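Local structure of ATP-dependent 6-phosphofructokinase isozyme 2 (Escherichia coli, 3UMO) at residues T17-I22 with L28-P33; D116-L121 with L146-Q151; E211-G216 with L231-E236. The protein phosphorylates D-fructose 6-phosphate with magnesium and ATP to give fructose 1,6-bisphosphate, the first committing step of glycolysis, and works as a homodimer. One frame throughout, in Å; residues are numbered along the deposited sequence.

Contact 1 of 3, residues T17-I22 with L28-P33; sequences TITPQI and LRCTAP
T17, I18 and T19 meet R29, C30 and T31 in a contact of backbone and threonine hydroxyls, where the returning chain runs beside strand 12-19. It lies in the beta sheet that projects from the kinase body. One backbone-to-backbone hydrogen bond joins the two segments, from T31 N to I18 O (2.9 Å, 160° at the hydrogen). T31 grips I18 a second time. T31 OG1 accepts the N-H of I18, 3.0 Å from I18 N, so both the backbone N and O of I18 are used by T31. T17 OG1 points across because it stands opposite its own backbone N (chi1 -174°), and it donates to T31 O at 2.6 Å. T19 OG1 donates to R29 O at 2.8 Å, but from well above the carbonyl plane, 57° out of it. C30 fits between the two threonines, with C30 CB 3.1 Å from T17 OG1 and C30 SG 3.9 Å from T19 CB. I22 CG1 meets L28 CD1 at 4.2 Å, an apolar touch. Replacing T17 by a valine would probably leave T31 O without its hydroxyl donor and the returning chain less firmly tied. The other side of strand 12-19 is taken by strand 93-97, whose H96 bonds to the backbones of T17 and T19. L28 and R29, both of the substrate site, pair in a parallel ladder with a strand of the second subunit, and T17 and C30 both pack on M108 of that subunit. A projecting sheet that serves as both substrate lid and dimer interface is characteristic of dimeric sugar kinases of the ribokinase family.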
loop_
_atom_site.group_PDB
_atom_site.type_symbol
_atom_site.label_atom_id
_atom_site.label_comp_id
_atom_site.label_asym_id
_atom_site.label_seq_id
_atom_site.Cartn_x
_atom_site.Cartn_y
_atom_site.Cartn_z
ATOM N N THR A 17 15.555 -3.826 -9.648
ATOM C CA THR A 17 15.594 -4.979 -8.760
ATOM C C THR A 17 14.210 -5.585 -8.557
ATOM O O THR A 17 13.190 -4.971 -8.906
ATOM C CB THR A 17 16.210 -4.609 -7.396
ATOM O OG1 THR A 17 16.351 -5.790 -6.601
ATOM C CG2 THR A 17 15.332 -3.599 -6.658
ATOM N N ILE A 18 14.186 -6.786 -7.986
ATOM C CA ILE A 18 12.955 -7.535 -7.782
ATOM C C ILE A 18 12.829 -7.925 -6.311
ATOM O O ILE A 18 13.822 -8.273 -5.667
ATOM C CB ILE A 18 12.947 -8.812 -8.658
ATOM C CG1 ILE A 18 13.017 -8.439 -10.144
ATOM C CG2 ILE A 18 11.712 -9.638 -8.401
ATOM C CD1 ILE A 18 13.336 -9.626 -11.057
ATOM N N THR A 19 11.611 -7.856 -5.780
ATOM C CA THR A 19 11.347 -8.297 -4.410
ATOM C C THR A 19 9.954 -8.949 -4.367
ATOM O O THR A 19 9.095 -8.622 -5.183
ATOM C CB THR A 19 11.500 -7.110 -3.409
ATOM O OG1 THR A 19 11.662 -7.608 -2.071
ATOM C CG2 THR A 19 10.302 -6.175 -3.478
ATOM N N PRO A 20 9.734 -9.911 -3.455
ATOM C CA PRO A 20 8.448 -10.628 -3.505
ATOM C C PRO A 20 7.246 -9.795 -3.073
ATOM O O PRO A 20 6.183 -9.892 -3.686
ATOM C CB PRO A 20 8.654 -11.787 -2.517
ATOM C CG PRO A 20 10.132 -11.960 -2.438
ATOM C CD PRO A 20 10.697 -10.574 -2.560
ATOM N N GLN A 21 7.404 -8.994 -2.029
ATOM C CA GLN A 21 6.287 -8.224 -1.498
ATOM C C GLN A 21 6.759 -6.816 -1.169
ATOM O O GLN A 21 7.960 -6.571 -1.027
ATOM C CB GLN A 21 5.723 -8.895 -0.235
ATOM C CG GLN A 21 5.274 -10.349 -0.413
ATOM C CD GLN A 21 3.856 -10.474 -0.940
ATOM O OE1 GLN A 21 3.145 -9.477 -1.085
ATOM N NE2 GLN A 21 3.434 -11.705 -1.233
ATOM N N ILE A 22 5.821 -5.883 -1.057
ATOM C CA ILE A 22 6.178 -4.556 -0.576
ATOM C C ILE A 22 5.352 -4.188 0.648
ATOM O O ILE A 22 4.121 -4.291 0.658
ATOM C CB ILE A 22 6.106 -3.470 -1.682
ATOM C CG1 ILE A 22 6.583 -2.117 -1.129
ATOM C CG2 ILE A 22 4.706 -3.373 -2.265
ATOM C CD1 ILE A 22 6.944 -1.116 -2.218
ATOM N N LEU A 28 13.264 -5.274 2.954
ATOM C CA LEU A 28 12.808 -5.936 1.745
ATOM C C LEU A 28 14.031 -6.458 1.001
ATOM O O LEU A 28 14.845 -5.676 0.504
ATOM C CB LEU A 28 11.982 -4.988 0.875
ATOM C CG LEU A 28 10.827 -4.336 1.640
ATOM C CD1 LEU A 28 10.138 -3.273 0.791
ATOM C CD2 LEU A 28 9.826 -5.387 2.113
ATOM N N ARG A 29 14.169 -7.784 0.960
ATOM C CA ARG A 29 15.297 -8.418 0.281
ATOM C C ARG A 29 15.095 -8.294 -1.219
ATOM O O ARG A 29 14.139 -8.844 -1.778
ATOM C CB ARG A 29 15.431 -9.895 0.668
ATOM C CG ARG A 29 15.990 -10.133 2.069
ATOM C CD ARG A 29 16.353 -11.608 2.291
ATOM N NE ARG A 29 17.718 -11.931 1.871
ATOM C CZ ARG A 29 18.028 -12.709 0.837
ATOM N NH1 ARG A 29 17.070 -13.258 0.103
ATOM N NH2 ARG A 29 19.301 -12.944 0.539
ATOM N N CYS A 30 15.997 -7.561 -1.858
ATOM C CA CYS A 30 15.910 -7.290 -3.283
ATOM C C CYS A 30 16.995 -8.041 -4.027
ATOM O O CYS A 30 18.103 -8.217 -3.514
ATOM C CB CYS A 30 16.047 -5.796 -3.532
ATOM S SG CYS A 30 14.660 -4.884 -2.865
ATOM N N THR A 31 16.678 -8.492 -5.236
ATOM C CA THR A 31 17.658 -9.201 -6.051
ATOM C C THR A 31 18.800 -8.293 -6.498
ATOM O O THR A 31 18.671 -7.062 -6.491
ATOM C CB THR A 31 17.010 -9.842 -7.289
ATOM O OG1 THR A 31 16.313 -8.837 -8.038
ATOM C CG2 THR A 31 16.036 -10.935 -6.874
ATOM N N ALA A 32 19.917 -8.907 -6.882
ATOM C CA ALA A 32 21.058 -8.171 -7.413
ATOM C C ALA A 32 20.566 -7.352 -8.600
ATOM O O ALA A 32 19.973 -7.899 -9.532
ATOM C CB ALA A 32 22.148 -9.133 -7.850
ATOM N N PRO A 33 20.796 -6.040 -8.563
ATOM C CA PRO A 33 20.160 -5.168 -9.557
ATOM C C PRO A 33 20.728 -5.322 -10.962
ATOM O O PRO A 33 21.915 -5.627 -11.140
ATOM C CB PRO A 33 20.466 -3.766 -9.030
ATOM C CG PRO A 33 21.739 -3.931 -8.252
ATOM C CD PRO A 33 21.640 -5.289 -7.616
#

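Contact 2 of 3, residues D116-L121 with L146-Q151; sequences DEFRQL and LEKLTQ
Helices 115-125 and 146-158 come together at F118 and K148, whose CA atoms, 8.4 Å apart, are the nearest between the two segments. F118 carries the contact from its side. With CG opposite the backbone N (chi1 -175°), the ring reaches across to the other helix. It meets K148 with its outer rim. F118 CZ lies 3.3 Å from K148 O, and the oxygen sits at the ring edge, near the ring plane. F118 CE1 touches K148 CB at 3.7 Å. The two side chains run past each other in opposite directions, so the far end of the lysine travels back beside the phenylalanine. The lysine chain is bent at chi2, chi3 and chi4. These bends bring K148 NZ to 3.5 Å from F118 CE1. K148 NZ also donates to Q151 OE1, one turn along its own helix, at 3.1 Å, with the donor tilted 34° from the amide carbonyl plane. E122 gives the ammonium a long, weak ion pair from the first helix. R119 NH1 is 6.2 Å from K148 NZ, a like charge nearby but not touching. A crystal neighbour also touches K148, so its bent pose may owe something to the lattice. F118 leans on V144, L149 turns from the first helix to pack on A171 of helix 169-175, and L121 packs on strands 80-84 and 55-61 of the parallel sheet. This is helix-to-helix packing on the alpha/beta kinase body. Its chemistry is mixed: C-H groups of the ring edge, probably slightly positive, point at a main-chain oxygen, while the lysine touches the ring with CB and, after its bends, with its CE and NZ end, and hands its charge to Q151 and, weakly, to E122.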
loop_
_atom_site.group_PDB
_atom_site.type_symbol
_atom_site.label_atom_id
_atom_site.label_comp_id
_atom_site.label_asym_id
_atom_site.label_seq_id
_atom_site.Cartn_x
_atom_site.Cartn_y
_atom_site.Cartn_z
ATOM N N ASP A 116 32.592 24.910 -13.774
ATOM C CA ASP A 116 33.562 24.486 -14.782
ATOM C C ASP A 116 32.995 23.363 -15.643
ATOM O O ASP A 116 33.090 23.395 -16.870
ATOM C CB ASP A 116 34.859 24.020 -14.125
ATOM C CG ASP A 116 35.839 23.429 -15.127
ATOM O OD1 ASP A 116 35.982 23.994 -16.233
ATOM O OD2 ASP A 116 36.468 22.399 -14.809
ATOM N N GLU A 117 32.404 22.371 -14.986
ATOM C CA GLU A 117 31.819 21.231 -15.676
ATOM C C GLU A 117 30.692 21.641 -16.626
ATOM O O GLU A 117 30.588 21.116 -17.735
ATOM C CB GLU A 117 31.335 20.187 -14.662
ATOM C CG GLU A 117 32.483 19.415 -14.001
ATOM C CD GLU A 117 32.119 18.844 -12.640
ATOM O OE1 GLU A 117 33.011 18.246 -11.993
ATOM O OE2 GLU A 117 30.953 18.992 -12.214
ATOM N N PHE A 118 29.860 22.587 -16.198
ATOM C CA PHE A 118 28.776 23.053 -17.054
ATOM C C PHE A 118 29.317 23.763 -18.297
ATOM O O PHE A 118 28.796 23.579 -19.397
ATOM C CB PHE A 118 27.818 23.963 -16.290
ATOM C CG PHE A 118 26.615 24.372 -17.091
ATOM C CD1 PHE A 118 26.618 25.554 -17.817
ATOM C CD2 PHE A 118 25.486 23.568 -17.133
ATOM C CE1 PHE A 118 25.515 25.933 -18.564
ATOM C CE2 PHE A 118 24.376 23.945 -17.877
ATOM C CZ PHE A 118 24.392 25.130 -18.592
ATOM N N ARG A 119 30.358 24.576 -18.118
ATOM C CA ARG A 119 31.005 25.237 -19.247
ATOM C C ARG A 119 31.621 24.216 -20.206
ATOM O O ARG A 119 31.656 24.435 -21.417
ATOM C CB ARG A 119 32.059 26.241 -18.772
ATOM C CG ARG A 119 31.478 27.573 -18.306
ATOM C CD ARG A 119 32.580 28.563 -17.935
ATOM N NE ARG A 119 33.259 28.160 -16.707
ATOM C CZ ARG A 119 33.002 28.675 -15.509
ATOM N NH1 ARG A 119 32.099 29.640 -15.377
ATOM N NH2 ARG A 119 33.671 28.241 -14.447
ATOM N N GLN A 120 32.109 23.103 -19.662
ATOM C CA GLN A 120 32.632 22.024 -20.498
ATOM C C GLN A 120 31.532 21.394 -21.337
ATOM O O GLN A 120 31.748 21.029 -22.498
ATOM C CB GLN A 120 33.295 20.946 -19.644
ATOM C CG GLN A 120 34.651 21.348 -19.090
ATOM C CD GLN A 120 35.284 20.238 -18.291
ATOM O OE1 GLN A 120 35.525 19.147 -18.809
ATOM N NE2 GLN A 120 35.545 20.501 -17.014
ATOM N N LEU A 121 30.354 21.262 -20.739
ATOM C CA LEU A 121 29.201 20.712 -21.441
ATOM C C LEU A 121 28.752 21.688 -22.520
ATOM O O LEU A 121 28.425 21.291 -23.640
ATOM C CB LEU A 121 28.066 20.425 -20.459
ATOM C CG LEU A 121 28.267 19.176 -19.596
ATOM C CD1 LEU A 121 27.386 19.212 -18.360
ATOM C CD2 LEU A 121 27.975 17.921 -20.407
ATOM N N LEU A 146 19.486 28.593 -13.107
ATOM C CA LEU A 146 18.547 28.592 -14.224
ATOM C C LEU A 146 19.038 29.471 -15.370
ATOM O O LEU A 146 18.854 29.133 -16.540
ATOM C CB LEU A 146 17.166 29.055 -13.763
ATOM C CG LEU A 146 16.438 28.172 -12.746
ATOM C CD1 LEU A 146 15.283 28.941 -12.126
ATOM C CD2 LEU A 146 15.942 26.891 -13.398
ATOM N N GLU A 147 19.674 30.588 -15.025
ATOM C CA GLU A 147 20.209 31.509 -16.023
ATOM C C GLU A 147 21.248 30.854 -16.933
ATOM O O GLU A 147 21.367 31.221 -18.103
ATOM C CB GLU A 147 20.790 32.764 -15.356
ATOM C CG GLU A 147 21.806 32.488 -14.256
ATOM C CD GLU A 147 22.468 33.756 -13.739
ATOM O OE1 GLU A 147 22.551 34.743 -14.501
ATOM O OE2 GLU A 147 22.908 33.765 -12.568
ATOM N N LYS A 148 21.989 29.883 -16.401
ATOM C CA LYS A 148 23.006 29.178 -17.184
ATOM C C LYS A 148 22.373 28.257 -18.229
ATOM O O LYS A 148 22.934 28.040 -19.307
ATOM C CB LYS A 148 23.945 28.377 -16.273
ATOM C CG LYS A 148 24.727 29.214 -15.276
ATOM C CD LYS A 148 25.650 30.215 -15.961
ATOM C CE LYS A 148 26.810 29.539 -16.679
ATOM N NZ LYS A 148 26.539 29.268 -18.120
ATOM N N LEU A 149 21.211 27.708 -17.902
ATOM C CA LEU A 149 20.474 26.893 -18.855
ATOM C C LEU A 149 19.952 27.775 -19.981
ATOM O O LEU A 149 19.997 27.399 -21.150
ATOM C CB LEU A 149 19.315 26.171 -18.170
ATOM C CG LEU A 149 18.436 25.313 -19.077
ATOM C CD1 LEU A 149 19.253 24.203 -19.730
ATOM C CD2 LEU A 149 17.271 24.730 -18.285
ATOM N N THR A 150 19.462 28.956 -19.615
ATOM C CA THR A 150 19.016 29.937 -20.596
ATOM C C THR A 150 20.178 30.333 -21.508
ATOM O O THR A 150 20.033 30.383 -22.730
ATOM C CB THR A 150 18.433 31.186 -19.906
ATOM O OG1 THR A 150 17.240 30.829 -19.197
ATOM C CG2 THR A 150 18.102 32.262 -20.923
ATOM N N GLN A 151 21.334 30.595 -20.904
ATOM C CA GLN A 151 22.526 30.983 -21.652
ATOM C C GLN A 151 22.971 29.905 -22.629
ATOM O O GLN A 151 23.412 30.213 -23.736
ATOM C CB GLN A 151 23.674 31.325 -20.699
ATOM C CG GLN A 151 23.498 32.654 -19.978
ATOM C CD GLN A 151 24.432 32.804 -18.791
ATOM O OE1 GLN A 151 25.455 32.121 -18.697
ATOM N NE2 GLN A 151 24.078 33.696 -17.870
#

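Contact 3 of 3, residues E211-G216 with L231-E236; sequences EIVNSG and LGVDSE
V213 turns its two methyls in different directions against the end of strand 230-233, and that fork defines the contact. CG2 takes the strand side. V213 CG2 lies 3.7 Å from V233 CG1, and the two valines cross at a slant, methyl against methyl. CG1 is placed opposite the backbone N of V213 (chi1 175°). From there V213 CG1 reaches past V233 to the main chain beyond, 3.7 Å from D234 O and the same distance from S235 N. The CB of S235 lies a little further off, 4.3 Å from V213 CG1. V213 and V233 point their CB atoms at each other's segment, while the CB of D234 points away. Other residues add to the packing: V213 also packs on V221 of the adjoining strand, and V233 rests on A209 and Q210 of the same helix as V213. Q210 NE2 donates to D234 O, so the carbonyl beside the V213 methyl has a polar partner. The helix finishes close by. G216, with positive phi (88°), completes a Schellman motif, and G216 N bonds to V213 O at 3.0 Å, which ties the turn back to the very residue that touches the strand. S215 N bonds to E211 O, and S215 OG donates to I212 O at 2.9 Å from above that carbonyl plane. The contact seats helix 204-214 on the small antiparallel sheet of the kinase body. Between these two segments its chemistry is apolar packing without hydrogen bonds, so the fit probably depends on the shape of the valine methyls, while the polar tie to D234 O comes from Q210 one turn earlier.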
loop_
_atom_site.group_PDB
_atom_site.type_symbol
_atom_site.label_atom_id
_atom_site.label_comp_id
_atom_site.label_asym_id
_atom_site.label_seq_id
_atom_site.Cartn_x
_atom_site.Cartn_y
_atom_site.Cartn_z
ATOM N N GLU A 211 -0.950 29.795 -26.893
ATOM C CA GLU A 211 -0.391 30.978 -26.240
ATOM C C GLU A 211 1.135 30.973 -26.340
ATOM O O GLU A 211 1.763 32.007 -26.601
ATOM C CB GLU A 211 -0.827 30.985 -24.773
ATOM C CG GLU A 211 -0.590 32.271 -24.009
ATOM C CD GLU A 211 -0.919 32.127 -22.528
ATOM O OE1 GLU A 211 -1.933 31.473 -22.196
ATOM O OE2 GLU A 211 -0.151 32.658 -21.697
ATOM N N ILE A 212 1.725 29.800 -26.136
ATOM C CA ILE A 212 3.177 29.639 -26.213
ATOM C C ILE A 212 3.693 29.838 -27.641
ATOM O O ILE A 212 4.743 30.448 -27.854
ATOM C CB ILE A 212 3.599 28.255 -25.688
ATOM C CG1 ILE A 212 3.234 28.127 -24.209
ATOM C CG2 ILE A 212 5.093 28.027 -25.890
ATOM C CD1 ILE A 212 3.362 26.713 -23.677
ATOM N N VAL A 213 2.957 29.315 -28.617
ATOM C CA VAL A 213 3.337 29.489 -30.012
ATOM C C VAL A 213 3.194 30.956 -30.406
ATOM O O VAL A 213 4.128 31.551 -30.944
ATOM C CB VAL A 213 2.497 28.602 -30.948
ATOM C CG1 VAL A 213 2.827 28.893 -32.408
ATOM C CG2 VAL A 213 2.737 27.131 -30.626
ATOM N N ASN A 214 2.033 31.535 -30.112
ATOM C CA ASN A 214 1.772 32.941 -30.415
ATOM C C ASN A 214 2.778 33.910 -29.791
ATOM O O ASN A 214 3.126 34.929 -30.396
ATOM C CB ASN A 214 0.345 33.329 -30.009
ATOM C CG ASN A 214 -0.713 32.684 -30.888
ATOM O OD1 ASN A 214 -0.411 32.160 -31.964
ATOM N ND2 ASN A 214 -1.964 32.728 -30.439
ATOM N N SER A 215 3.253 33.590 -28.590
ATOM C CA SER A 215 4.193 34.464 -27.891
ATOM C C SER A 215 5.599 34.397 -28.489
ATOM O O SER A 215 6.455 35.230 -28.177
ATOM C CB SER A 215 4.246 34.125 -26.402
ATOM O OG SER A 215 4.849 32.860 -26.190
ATOM N N GLY A 216 5.829 33.408 -29.348
ATOM C CA GLY A 216 7.114 33.228 -30.001
ATOM C C GLY A 216 8.092 32.375 -29.211
ATOM O O GLY A 216 9.254 32.228 -29.600
ATOM N N LEU A 231 -1.684 16.640 -28.280
ATOM C CA LEU A 231 -2.181 17.774 -29.047
ATOM C C LEU A 231 -0.981 18.563 -29.560
ATOM O O LEU A 231 -0.155 19.038 -28.776
ATOM C CB LEU A 231 -3.066 18.662 -28.178
ATOM C CG LEU A 231 -3.743 19.817 -28.919
ATOM C CD1 LEU A 231 -5.231 19.547 -29.054
ATOM C CD2 LEU A 231 -3.493 21.128 -28.207
ATOM N N GLY A 232 -0.881 18.692 -30.880
ATOM C CA GLY A 232 0.223 19.400 -31.498
ATOM C C GLY A 232 -0.243 20.732 -32.051
ATOM O O GLY A 232 -1.267 20.808 -32.733
ATOM N N VAL A 233 0.507 21.786 -31.745
ATOM C CA VAL A 233 0.140 23.132 -32.171
ATOM C C VAL A 233 1.278 23.810 -32.938
ATOM O O VAL A 233 2.446 23.710 -32.547
ATOM C CB VAL A 233 -0.301 23.994 -30.962
ATOM C CG1 VAL A 233 -0.459 25.449 -31.352
ATOM C CG2 VAL A 233 -1.603 23.461 -30.383
ATOM N N ASP A 234 0.908 24.470 -34.039
ATOM C CA ASP A 234 1.801 25.227 -34.903
ATOM C C ASP A 234 1.287 26.652 -34.966
ATOM O O ASP A 234 0.284 26.986 -34.339
ATOM C CB ASP A 234 1.723 24.684 -36.329
ATOM C CG ASP A 234 2.975 23.974 -36.752
ATOM O OD1 ASP A 234 4.006 24.122 -36.062
ATOM O OD2 ASP A 234 2.927 23.274 -37.785
ATOM N N SER A 235 1.950 27.486 -35.762
ATOM C CA SER A 235 1.423 28.809 -36.050
ATOM C C SER A 235 0.250 28.683 -37.020
ATOM O O SER A 235 -0.547 29.609 -37.167
ATOM C CB SER A 235 2.507 29.713 -36.651
ATOM O OG SER A 235 2.934 29.242 -37.920
ATOM N N GLU A 236 0.142 27.523 -37.665
ATOM C CA GLU A 236 -0.858 27.309 -38.707
ATOM C C GLU A 236 -1.801 26.145 -38.422
ATOM O O GLU A 236 -2.910 26.091 -38.955
ATOM C CB GLU A 236 -0.168 27.068 -40.051
ATOM C CG GLU A 236 0.709 28.221 -40.514
ATOM C CD GLU A 236 1.662 27.813 -41.619
ATOM O OE1 GLU A 236 1.536 26.674 -42.120
ATOM O OE2 GLU A 236 2.538 28.626 -41.982
#

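Overall arrangement
The three contacts follow one another along the chain and do not touch. Contact 1 lies in the projecting sheet, with its centre 38 Å from that of contact 2 and 46 Å from that of contact 3. Contacts 1 and 3 sit on opposite sides of the chain's centre. Contacts 2 and 3 both belong to the kinase body, their nearest atoms about 12 Å apart. In contact 1, the Q21 side chain is about 5 Å from a bound ATP. In contact 2, the L149 side chain is about 9 Å from that of S139 of the substrate site. In contact 3, the V233 side chain is about 14 Å from a bound ATP.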